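Local coordinates for protein PRD-containing transcription regulator (Lactobacillus casei, PDB 3NUF) that probably regulates transcription through a PRD (phosphotransferase-system regulation domain), the all-helical module by which related bacterial regulators respond to phosphorylation by the sugar phosphotransferase system, at residues 49-52 against 53-57; 58-61 against 62-66; 82-85 against 86-90. All coordinates share one frame; numbering follows the deposited sequence.

Contact 1 (49-52 against 53-57); sequences LQLQ and VLTNH
Thr55 and Leu51 are joined twice, at a single oxygen: Leu51 O accepts from Thr55 N at 2.9 Å and from the hydroxyl Thr55 OG1 at 2.8 Å. The two donors reach the carbonyl from opposite faces of its plane, each tilted about 30° from it. The hydroxyl can fold back because OG1 lies anti to its own carbonyl carbon (chi1 -64°), beside the backbone N, and this second bond satisfies it inside a buried part of the helix while fixing the rotation about CA-CB. The other backbone bonds are plain i to i+4 links: Val53 N to Leu49 O, Leu54 N to Gln50 O at 2.8 Å and Asn56 N to Gln52 O at 3.1 Å.

These turns form the first half of helix 48-67, a central member of the all-helical PRD bundle. Its inward side carries Leu51, Leu54 and Thr55, which pack against Ile36, Val35 and Val32 of helix 25-41; Leu54 also meets Leu108 of helix 104-115.

Apolar contact within the helix is brief. In the conformer described, one of two for Leu51, its CD1 touches Leu54 CD2 at 4.0 Å, the two side chains crossing at a slant; this contact may not hold in the other conformer. On the outer side, Val53 CG2 rests 3.6 Å from Leu49 O, over the preceding turn.

Among the polar side chains, Gln50 turns back toward the start of the helix, where its OE1 accepts from Thr47 N, while Gln52 packs on Glu14 and Val15 of helix 13-21.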
ATOM      1  N   LEU A  49      -8.791   8.071  -7.561  1.00 18.23           N
ATOM      2  CA  LEU A  49      -9.439   8.070  -6.237  1.00 17.94           C
ATOM      3  C   LEU A  49      -8.913   6.916  -5.362  1.00 16.60           C
ATOM      4  O   LEU A  49      -8.582   7.109  -4.157  1.00 16.75           O
ATOM      5  CB  LEU A  49     -10.968   7.956  -6.342  1.00 20.94           C
ATOM      6  CG  LEU A  49     -11.657   9.254  -6.835  1.00 32.55           C
ATOM      7  CD1 LEU A  49     -13.160   8.992  -7.147  1.00 34.48           C
ATOM      8  CD2 LEU A  49     -11.478  10.449  -5.856  1.00 30.84           C
ATOM      9  N   GLN A  50      -8.810   5.730  -5.954  1.00 16.31           N
ATOM     10  CA  GLN A  50      -8.233   4.609  -5.215  1.00 16.76           C
ATOM     11  C   GLN A  50      -6.808   4.906  -4.791  1.00 15.79           C
ATOM     12  O   GLN A  50      -6.379   4.522  -3.673  1.00 15.45           O
ATOM     13  CB  GLN A  50      -8.269   3.347  -6.059  1.00 16.16           C
ATOM     14  CG  GLN A  50      -9.671   2.774  -6.164  1.00 16.99           C
ATOM     15  CD  GLN A  50      -9.853   1.726  -7.249  1.00 18.48           C
ATOM     16  OE1 GLN A  50      -9.031   1.552  -8.135  1.00 17.74           O
ATOM     17  NE2 GLN A  50     -10.959   0.978  -7.143  1.00 21.27           N
ATOM     18  N   LEU A  51      -6.074   5.560  -5.668  0.50 14.08           N
ATOM     19  CA  LEU A  51      -4.712   5.868  -5.382  0.50 15.02           C
ATOM     20  C   LEU A  51      -4.596   6.859  -4.198  0.50 14.86           C
ATOM     21  O   LEU A  51      -3.667   6.736  -3.395  0.50 16.48           O
ATOM     22  CB  LEU A  51      -3.997   6.321  -6.658  0.50 14.46           C
ATOM     23  CG  LEU A  51      -2.535   6.700  -6.471  0.50 14.83           C
ATOM     24  CD1 LEU A  51      -1.755   5.468  -5.998  0.50 15.41           C
ATOM     25  CD2 LEU A  51      -1.868   7.285  -7.721  0.50 13.33           C
ATOM     26  N   GLN A  52      -5.530   7.811  -4.040  1.00 16.01           N
ATOM     27  CA  GLN A  52      -5.596   8.693  -2.881  1.00 17.19           C
ATOM     28  C   GLN A  52      -5.779   7.931  -1.576  1.00 16.60           C
ATOM     29  O   GLN A  52      -5.069   8.151  -0.579  1.00 17.25           O
ATOM     30  CB  GLN A  52      -6.776   9.676  -3.031  1.00 19.60           C
ATOM     31  CG  GLN A  52      -6.547  10.827  -3.950  1.00 24.08           C
ATOM     32  CD  GLN A  52      -7.769  11.756  -3.988  1.00 25.52           C
ATOM     33  OE1 GLN A  52      -8.236  12.188  -2.945  1.00 35.71           O
ATOM     34  NE2 GLN A  52      -8.251  12.057  -5.174  1.00 33.89           N
ATOM     35  N   VAL A  53      -6.747   7.035  -1.559  1.00 14.86           N
ATOM     36  CA  VAL A  53      -7.045   6.225  -0.394  1.00 16.82           C
ATOM     37  C   VAL A  53      -5.875   5.309  -0.051  1.00 15.06           C
ATOM     38  O   VAL A  53      -5.472   5.186   1.091  1.00 14.66           O
ATOM     39  CB  VAL A  53      -8.360   5.446  -0.632  1.00 19.08           C
ATOM     40  CG1 VAL A  53      -8.657   4.493   0.486  1.00 19.15           C
ATOM     41  CG2 VAL A  53      -9.540   6.415  -0.776  1.00 19.48           C
ATOM     42  N   LEU A  54      -5.278   4.738  -1.055  1.00 13.18           N
ATOM     43  CA  LEU A  54      -4.063   3.911  -0.883  1.00 13.52           C
ATOM     44  C   LEU A  54      -2.917   4.684  -0.283  1.00 13.01           C
ATOM     45  O   LEU A  54      -2.235   4.267   0.667  1.00 12.91           O
ATOM     46  CB  LEU A  54      -3.626   3.286  -2.205  1.00 13.40           C
ATOM     47  CG  LEU A  54      -2.316   2.541  -2.173  1.00 12.91           C
ATOM     48  CD1 LEU A  54      -2.465   1.232  -1.372  1.00 14.97           C
ATOM     49  CD2 LEU A  54      -1.801   2.260  -3.616  1.00 17.87           C
ATOM     50  N   THR A  55      -2.676   5.879  -0.821  1.00 13.44           N
ATOM     51  CA  THR A  55      -1.587   6.722  -0.359  1.00 13.01           C
ATOM     52  C   THR A  55      -1.750   7.057   1.091  1.00 12.85           C
ATOM     53  O   THR A  55      -0.794   7.020   1.863  1.00 12.99           O
ATOM     54  CB  THR A  55      -1.465   8.014  -1.232  1.00 14.31           C
ATOM     55  OG1 THR A  55      -1.126   7.613  -2.539  1.00 14.57           O
ATOM     56  CG2 THR A  55      -0.392   8.948  -0.704  1.00 16.34           C
ATOM     57  N   ASN A  56      -2.959   7.429   1.513  1.00 13.01           N
ATOM     58  CA  ASN A  56      -3.191   7.758   2.904  1.00 12.94           C
ATOM     59  C   ASN A  56      -2.776   6.585   3.796  1.00 11.85           C
ATOM     60  O   ASN A  56      -2.110   6.754   4.822  1.00 13.26           O
ATOM     61  CB  ASN A  56      -4.683   8.148   3.135  1.00 14.40           C
ATOM     62  CG  ASN A  56      -4.986   8.510   4.570  1.00 20.54           C
ATOM     63  OD1 ASN A  56      -4.673   9.609   5.000  1.00 25.83           O
ATOM     64  ND2 ASN A  56      -5.557   7.550   5.339  1.00 23.23           N
ATOM     65  N   HIS A  57      -3.165   5.392   3.383  1.00 13.59           N
ATOM     66  CA  HIS A  57      -2.859   4.213   4.196  1.00 12.08           C
ATOM     67  C   HIS A  57      -1.360   3.894   4.173  1.00 12.68           C
ATOM     68  O   HIS A  57      -0.776   3.545   5.212  1.00 12.32           O
ATOM     69  CB  HIS A  57      -3.650   2.996   3.754  1.00 11.93           C
ATOM     70  CG  HIS A  57      -3.516   1.855   4.707  1.00 12.17           C
ATOM     71  ND1 HIS A  57      -3.958   1.971   6.017  1.00 14.84           N
ATOM     72  CD2 HIS A  57      -2.896   0.653   4.609  1.00 12.10           C
ATOM     73  CE1 HIS A  57      -3.622   0.859   6.671  1.00 14.64           C
ATOM     74  NE2 HIS A  57      -2.989   0.041   5.840  1.00 13.88           N
TER

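Contact 2 (58-61 against 62-66); sequences LIEM and LGRSK. With EDO (1,2-ethanediol), chain F; EDO (1,2-ethanediol), chain E.
Glu60 OE2 is gripped by both terminal nitrogens of Arg64, NH1 at 2.9 Å and NH2 at 3.1 Å, in an i to i+4 salt bridge. Glu60 has two conformers and the bridge is that of the one described, so it may not be permanent. The oxygen lies almost in the guanidinium plane, but the carboxylate is turned 65° against it. OE2 turns its anti lone pair to NH2, while NH1 meets it on the anti side but 34° out of the carboxylate plane. The arginine chain, bent at chi3 (-72°), brings its guanidinium back across the end of the glutamate, with Glu60 O and Met61 CA over one face.

This is the second half of helix 48-67 in the PRD bundle. Arg64 NE forms a further salt bridge with Glu104, tying the helix to helix 104-115. Met61, a selenomethionine, packs on Val94 and Ile97 of helix 84-97.

Near the helix end, Ser65 OG donates to Leu62 O at 2.7 Å, in the carbonyl plane and on a lone pair. A 1,2-ethanediol, probably from the crystallisation liquor, lies against Leu62 CD2 and accepts from Lys66 NZ through O1 at 3.0 Å; its O2 bonds weakly to Ile59 O.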
ATOM      1  N   LEU A  58      -0.741   4.027   3.009  1.00 11.76           N
ATOM      2  CA  LEU A  58       0.707   3.787   2.911  1.00 11.16           C
ATOM      3  C   LEU A  58       1.501   4.764   3.777  1.00 12.98           C
ATOM      4  O   LEU A  58       2.456   4.386   4.468  1.00 11.67           O
ATOM      5  CB  LEU A  58       1.206   3.810   1.486  1.00 12.84           C
ATOM      6  CG  LEU A  58       0.775   2.694   0.551  1.00 12.18           C
ATOM      7  CD1 LEU A  58       1.136   3.063  -0.918  1.00 13.07           C
ATOM      8  CD2 LEU A  58       1.307   1.330   0.992  1.00 13.07           C
ATOM      9  N   ILE A  59       1.107   6.026   3.786  1.00 12.23           N
ATOM     10  CA  ILE A  59       1.741   6.997   4.672  1.00 12.53           C
ATOM     11  C   ILE A  59       1.589   6.643   6.138  1.00 11.41           C
ATOM     12  O   ILE A  59       2.565   6.745   6.911  1.00 11.92           O
ATOM     13  CB  ILE A  59       1.222   8.411   4.370  1.00 15.16           C
ATOM     14  CG1 ILE A  59       1.764   8.844   2.998  1.00 16.18           C
ATOM     15  CG2 ILE A  59       1.647   9.423   5.446  1.00 16.05           C
ATOM     16  CD1 ILE A  59       1.104  10.156   2.418  1.00 18.46           C
ATOM     17  N   GLU A  60       0.404   6.187   6.521  0.50 12.22           N
ATOM     18  CA  GLU A  60       0.188   5.734   7.880  0.50 12.21           C
ATOM     19  C   GLU A  60       1.091   4.543   8.257  0.50 11.91           C
ATOM     20  O   GLU A  60       1.706   4.527   9.319  0.50 12.40           O
ATOM     21  CB  GLU A  60      -1.294   5.372   8.076  0.50 15.05           C
ATOM     22  CG  GLU A  60      -1.593   4.757   9.425  0.50 15.25           C
ATOM     23  CD  GLU A  60      -3.046   4.256   9.548  0.50 18.11           C
ATOM     24  OE1 GLU A  60      -3.931   5.129   9.356  0.50 19.82           O
ATOM     25  OE2 GLU A  60      -3.300   3.034   9.802  0.50 16.62           O
HETATM   26  N   MSE A  61       1.180   3.572   7.359  1.00 12.08           N
HETATM   27  CA  MSE A  61       2.065   2.396   7.573  1.00 11.75           C
HETATM   28  C   MSE A  61       3.538   2.800   7.674  1.00 10.67           C
HETATM   29  O   MSE A  61       4.257   2.331   8.538  1.00 11.34           O
HETATM   30  CB  MSE A  61       1.914   1.396   6.436  1.00 11.43           C
HETATM   31  CG  MSE A  61       0.562   0.718   6.341  1.00 11.65           C
HETATM   32 SE   MSE A  61       0.376  -0.420   4.794  0.75 11.98          SE
HETATM   33  CE  MSE A  61       1.810  -1.585   5.230  1.00 17.18           C
ATOM     34  N   LEU A  62       4.003   3.662   6.763  1.00 10.72           N
ATOM     35  CA  LEU A  62       5.351   4.176   6.832  1.00 10.47           C
ATOM     36  C   LEU A  62       5.594   4.880   8.145  1.00 10.86           C
ATOM     37  O   LEU A  62       6.602   4.692   8.819  1.00 10.86           O
ATOM     38  CB  LEU A  62       5.618   5.057   5.601  1.00 12.22           C
ATOM     39  CG  LEU A  62       7.009   5.678   5.471  1.00 13.20           C
ATOM     40  CD1 LEU A  62       8.039   4.575   5.361  1.00 15.27           C
ATOM     41  CD2 LEU A  62       7.007   6.659   4.255  1.00 15.66           C
ATOM     42  N   GLY A  63       4.630   5.674   8.564  1.00 11.79           N
ATOM     43  CA  GLY A  63       4.745   6.333   9.855  1.00 12.16           C
ATOM     44  C   GLY A  63       4.921   5.372  10.997  1.00 11.81           C
ATOM     45  O   GLY A  63       5.781   5.549  11.882  1.00 12.79           O
ATOM     46  N   ARG A  64       4.156   4.299  11.008  1.00 10.75           N
ATOM     47  CA  ARG A  64       4.232   3.278  12.070  1.00 12.41           C
ATOM     48  C   ARG A  64       5.530   2.524  12.028  1.00 11.28           C
ATOM     49  O   ARG A  64       6.093   2.190  13.067  1.00 11.89           O
ATOM     50  CB  ARG A  64       3.093   2.206  12.057  1.00 14.63           C
ATOM     51  CG  ARG A  64       1.880   2.552  12.749  1.00 21.28           C
ATOM     52  CD  ARG A  64       1.027   1.323  12.965  1.00 14.01           C
ATOM     53  NE  ARG A  64       0.432   0.858  11.735  1.00 12.87           N
ATOM     54  CZ  ARG A  64      -0.544   1.451  11.081  1.00 12.65           C
ATOM     55  NH1 ARG A  64      -1.064   2.594  11.543  1.00 16.58           N
ATOM     56  NH2 ARG A  64      -1.040   0.915  10.008  1.00 14.37           N
ATOM     57  N   SER A  65       6.063   2.277  10.827  1.00 10.23           N
ATOM     58  CA  SER A  65       7.351   1.626  10.667  1.00 10.66           C
ATOM     59  C   SER A  65       8.465   2.387  11.329  1.00 12.92           C
ATOM     60  O   SER A  65       9.464   1.820  11.803  1.00 13.89           O
ATOM     61  CB  SER A  65       7.712   1.410   9.177  1.00 11.68           C
ATOM     62  OG  SER A  65       8.187   2.587   8.481  1.00 12.43           O
ATOM     63  N   LYS A  66       8.308   3.706  11.387  1.00 10.93           N
ATOM     64  CA  LYS A  66       9.301   4.587  12.028  1.00 11.02           C
ATOM     65  C   LYS A  66       9.026   4.844  13.496  1.00 12.12           C
ATOM     66  O   LYS A  66       9.946   4.907  14.289  1.00 12.58           O
ATOM     67  CB  LYS A  66       9.314   5.902  11.263  1.00 11.51           C
ATOM     68  CG  LYS A  66       9.845   5.769   9.843  1.00 14.82           C
ATOM     69  CD  LYS A  66       9.488   7.006   9.044  1.00 23.89           C
ATOM     70  CE  LYS A  66      10.438   8.009   9.296  1.00 26.26           C
ATOM     71  NZ  LYS A  66      10.183   9.154   8.353  1.00 30.92           N
TER
HETATM   72  C1  EDO F 307       6.428   9.786   6.756  1.00 34.09           C
HETATM   73  O1  EDO F 307       7.398  10.031   7.790  1.00 41.57           O
HETATM   74  C2  EDO F 307       5.367   8.764   7.144  1.00 33.85           C
HETATM   75  O2  EDO F 307       4.416   9.269   8.088  1.00 42.36           O
HETATM   76  C1  EDO E 305      13.319   9.914  10.108  1.00 29.75           C
HETATM   77  O1  EDO E 305      13.333   9.319   8.810  1.00 32.99           O
HETATM   78  C2  EDO E 305      14.713   9.689  10.656  1.00 29.27           C
HETATM   79  O2  EDO E 305      15.513  10.722  10.102  1.00 24.27           O

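Contact 3 (82-85 against 86-90); sequences VSQK and SLDLA
The N-cap and the opening turns of helix 84-97 make up this local contact, where Ser83 and Ser86 meet beside helix 104-115. Ser83 holds the N-cap position: its OG accepts a weak bond from Ser86 N at 3.3 Å, placed there by a chi1 of 71° that sets the hydroxyl between the backbone N and the carbonyl carbon. The stronger partner of both serine hydroxyls is Glu113 on helix 104-115, so one carboxylate joins the helix start to its neighbour.

Just before the cap, Val82 CG1 lies 3.8 Å from Leu87 CG. This apolar contact between the residue preceding the N-cap and the fourth residue of the helix is a hydrophobic staple, a companion of N-capping; within the PRD bundle it faces Ser109, which both side chains touch. Leu87 CD1 also packs 3.6 Å from the carbonyl oxygen Val82 O. Cut back to an alanine, Leu87 would lose the CG and CD1 atoms that meet Val82, which would probably leave a gap beside the valine's CG1 and weaken the staple.

On the exposed side, Gln84 NE2 donates to Asp88 OD1 at 3.0 Å, a fairly straight bond (166°). The carboxylate oxygen is met from above its own plane, while it lies close to the plane of the amide. A bend at chi2 (68°) swings the amide along the helix toward this partner.

Lys85 and Leu89 run side by side, Lys85 CG 4.2 Å from Leu89 CD1. The fully extended lysine carries NZ to Ala42 O, and both side chains also pack on Ile44.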
ATOM      1  N   VAL A  82     -10.385 -12.922   1.090  1.00 15.64           N
ATOM      2  CA  VAL A  82      -9.525 -12.079   0.234  1.00 15.19           C
ATOM      3  C   VAL A  82      -8.655 -12.948  -0.654  1.00 14.38           C
ATOM      4  O   VAL A  82      -8.126 -13.945  -0.228  1.00 14.12           O
ATOM      5  CB  VAL A  82      -8.641 -11.147   1.092  1.00 13.92           C
ATOM      6  CG1 VAL A  82      -7.717 -10.353   0.213  1.00 14.95           C
ATOM      7  CG2 VAL A  82      -9.503 -10.258   1.945  1.00 17.54           C
ATOM      8  N   SER A  83      -8.524 -12.599  -1.922  1.00 13.49           N
ATOM      9  CA  SER A  83      -7.747 -13.422  -2.816  1.00 13.61           C
ATOM     10  C   SER A  83      -6.302 -13.522  -2.381  1.00 12.67           C
ATOM     11  O   SER A  83      -5.707 -12.565  -1.852  1.00 13.19           O
ATOM     12  CB  SER A  83      -7.792 -12.871  -4.229  1.00 14.54           C
ATOM     13  OG  SER A  83      -7.055 -11.645  -4.432  1.00 15.51           O
ATOM     14  N   GLN A  84      -5.703 -14.664  -2.661  1.00 13.54           N
ATOM     15  CA  GLN A  84      -4.328 -14.880  -2.301  1.00 13.95           C
ATOM     16  C   GLN A  84      -3.408 -13.854  -2.951  1.00 15.49           C
ATOM     17  O   GLN A  84      -2.410 -13.430  -2.360  1.00 13.33           O
ATOM     18  CB  GLN A  84      -3.889 -16.303  -2.653  1.00 16.02           C
ATOM     19  CG  GLN A  84      -2.616 -16.684  -1.960  1.00 20.23           C
ATOM     20  CD  GLN A  84      -2.839 -16.794  -0.506  1.00 25.08           C
ATOM     21  OE1 GLN A  84      -3.720 -17.548  -0.079  1.00 26.45           O
ATOM     22  NE2 GLN A  84      -2.104 -16.048   0.278  1.00 21.72           N
ATOM     23  N   LYS A  85      -3.698 -13.468  -4.185  1.00 13.28           N
ATOM     24  CA  LYS A  85      -2.870 -12.523  -4.944  1.00 13.17           C
ATOM     25  C   LYS A  85      -2.823 -11.199  -4.182  1.00 12.97           C
ATOM     26  O   LYS A  85      -1.734 -10.620  -3.987  1.00 13.10           O
ATOM     27  CB  LYS A  85      -3.418 -12.350  -6.333  1.00 16.78           C
ATOM     28  CG  LYS A  85      -2.656 -11.375  -7.172  1.00 19.42           C
ATOM     29  CD  LYS A  85      -3.241 -11.425  -8.617  1.00 25.93           C
ATOM     30  CE  LYS A  85      -2.544 -10.456  -9.484  1.00 33.90           C
ATOM     31  NZ  LYS A  85      -3.012 -10.631 -10.889  1.00 28.74           N
ATOM     32  N   SER A  86      -3.955 -10.719  -3.705  1.00 11.81           N
ATOM     33  CA  SER A  86      -3.981  -9.474  -2.930  1.00 11.54           C
ATOM     34  C   SER A  86      -3.200  -9.598  -1.636  1.00 12.25           C
ATOM     35  O   SER A  86      -2.521  -8.660  -1.241  1.00 11.87           O
ATOM     36  CB  SER A  86      -5.371  -9.054  -2.638  1.00 13.54           C
ATOM     37  OG  SER A  86      -6.006  -8.603  -3.870  1.00 15.54           O
ATOM     38  N   LEU A  87      -3.397 -10.691  -0.922  1.00 11.68           N
ATOM     39  CA  LEU A  87      -2.705 -10.919   0.359  1.00 11.86           C
ATOM     40  C   LEU A  87      -1.218 -11.002   0.135  1.00 11.63           C
ATOM     41  O   LEU A  87      -0.419 -10.457   0.917  1.00 11.54           O
ATOM     42  CB  LEU A  87      -3.265 -12.150   1.065  1.00 11.93           C
ATOM     43  CG  LEU A  87      -4.624 -12.008   1.672  1.00 16.90           C
ATOM     44  CD1 LEU A  87      -5.239 -13.445   1.916  1.00 18.07           C
ATOM     45  CD2 LEU A  87      -4.534 -11.205   2.947  1.00 19.64           C
ATOM     46  N   ASP A  88      -0.790 -11.686  -0.922  1.00 11.75           N
ATOM     47  CA  ASP A  88       0.648 -11.852  -1.196  1.00 11.77           C
ATOM     48  C   ASP A  88       1.282 -10.502  -1.584  1.00 10.79           C
ATOM     49  O   ASP A  88       2.404 -10.196  -1.164  1.00 11.20           O
ATOM     50  CB  ASP A  88       0.886 -12.858  -2.322  1.00 13.93           C
ATOM     51  CG  ASP A  88       0.570 -14.303  -1.926  1.00 19.60           C
ATOM     52  OD1 ASP A  88       0.333 -14.608  -0.735  1.00 21.54           O
ATOM     53  OD2 ASP A  88       0.573 -15.148  -2.880  1.00 24.60           O
ATOM     54  N   LEU A  89       0.605  -9.707  -2.408  1.00 10.69           N
ATOM     55  CA  LEU A  89       1.132  -8.389  -2.751  1.00 11.11           C
ATOM     56  C   LEU A  89       1.234  -7.544  -1.486  1.00 11.18           C
ATOM     57  O   LEU A  89       2.243  -6.839  -1.276  1.00 11.69           O
ATOM     58  CB  LEU A  89       0.273  -7.713  -3.824  1.00 12.66           C
ATOM     59  CG  LEU A  89       0.312  -8.323  -5.200  1.00 17.19           C
ATOM     60  CD1 LEU A  89      -0.831  -7.805  -6.061  1.00 18.29           C
ATOM     61  CD2 LEU A  89       1.667  -7.971  -5.833  1.00 20.03           C
ATOM     62  N   ALA A  90       0.200  -7.554  -0.646  1.00 10.73           N
ATOM     63  CA  ALA A  90       0.243  -6.790   0.594  1.00 10.23           C
ATOM     64  C   ALA A  90       1.385  -7.244   1.486  1.00  9.63           C
ATOM     65  O   ALA A  90       2.092  -6.398   2.067  1.00  9.64           O
ATOM     66  CB  ALA A  90      -1.078  -6.894   1.318  1.00 11.49           C
TER

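From the N terminus, contact 1 (49-52 with 53-57) comes first, followed along helix 48-67 by contact 2 (58-61 with 62-66), their centres about 14 Å apart. They touch where His57 CE1 packs 4.2 Å from Arg64 NH2. Contact 3 (82-85 with 86-90) opens the next helix, 84-97. The three stand in series: none nests in or crosses another, and none closes a long loop, since each joins consecutive turns. Contacts 2 and 3 lie on opposite sides of the chain's centre, their own centres about 20 Å apart. Helix 104-115 is a neighbour of all three: Leu54 of contact 1, Met61 of contact 2 and Val82 of contact 3 touch it.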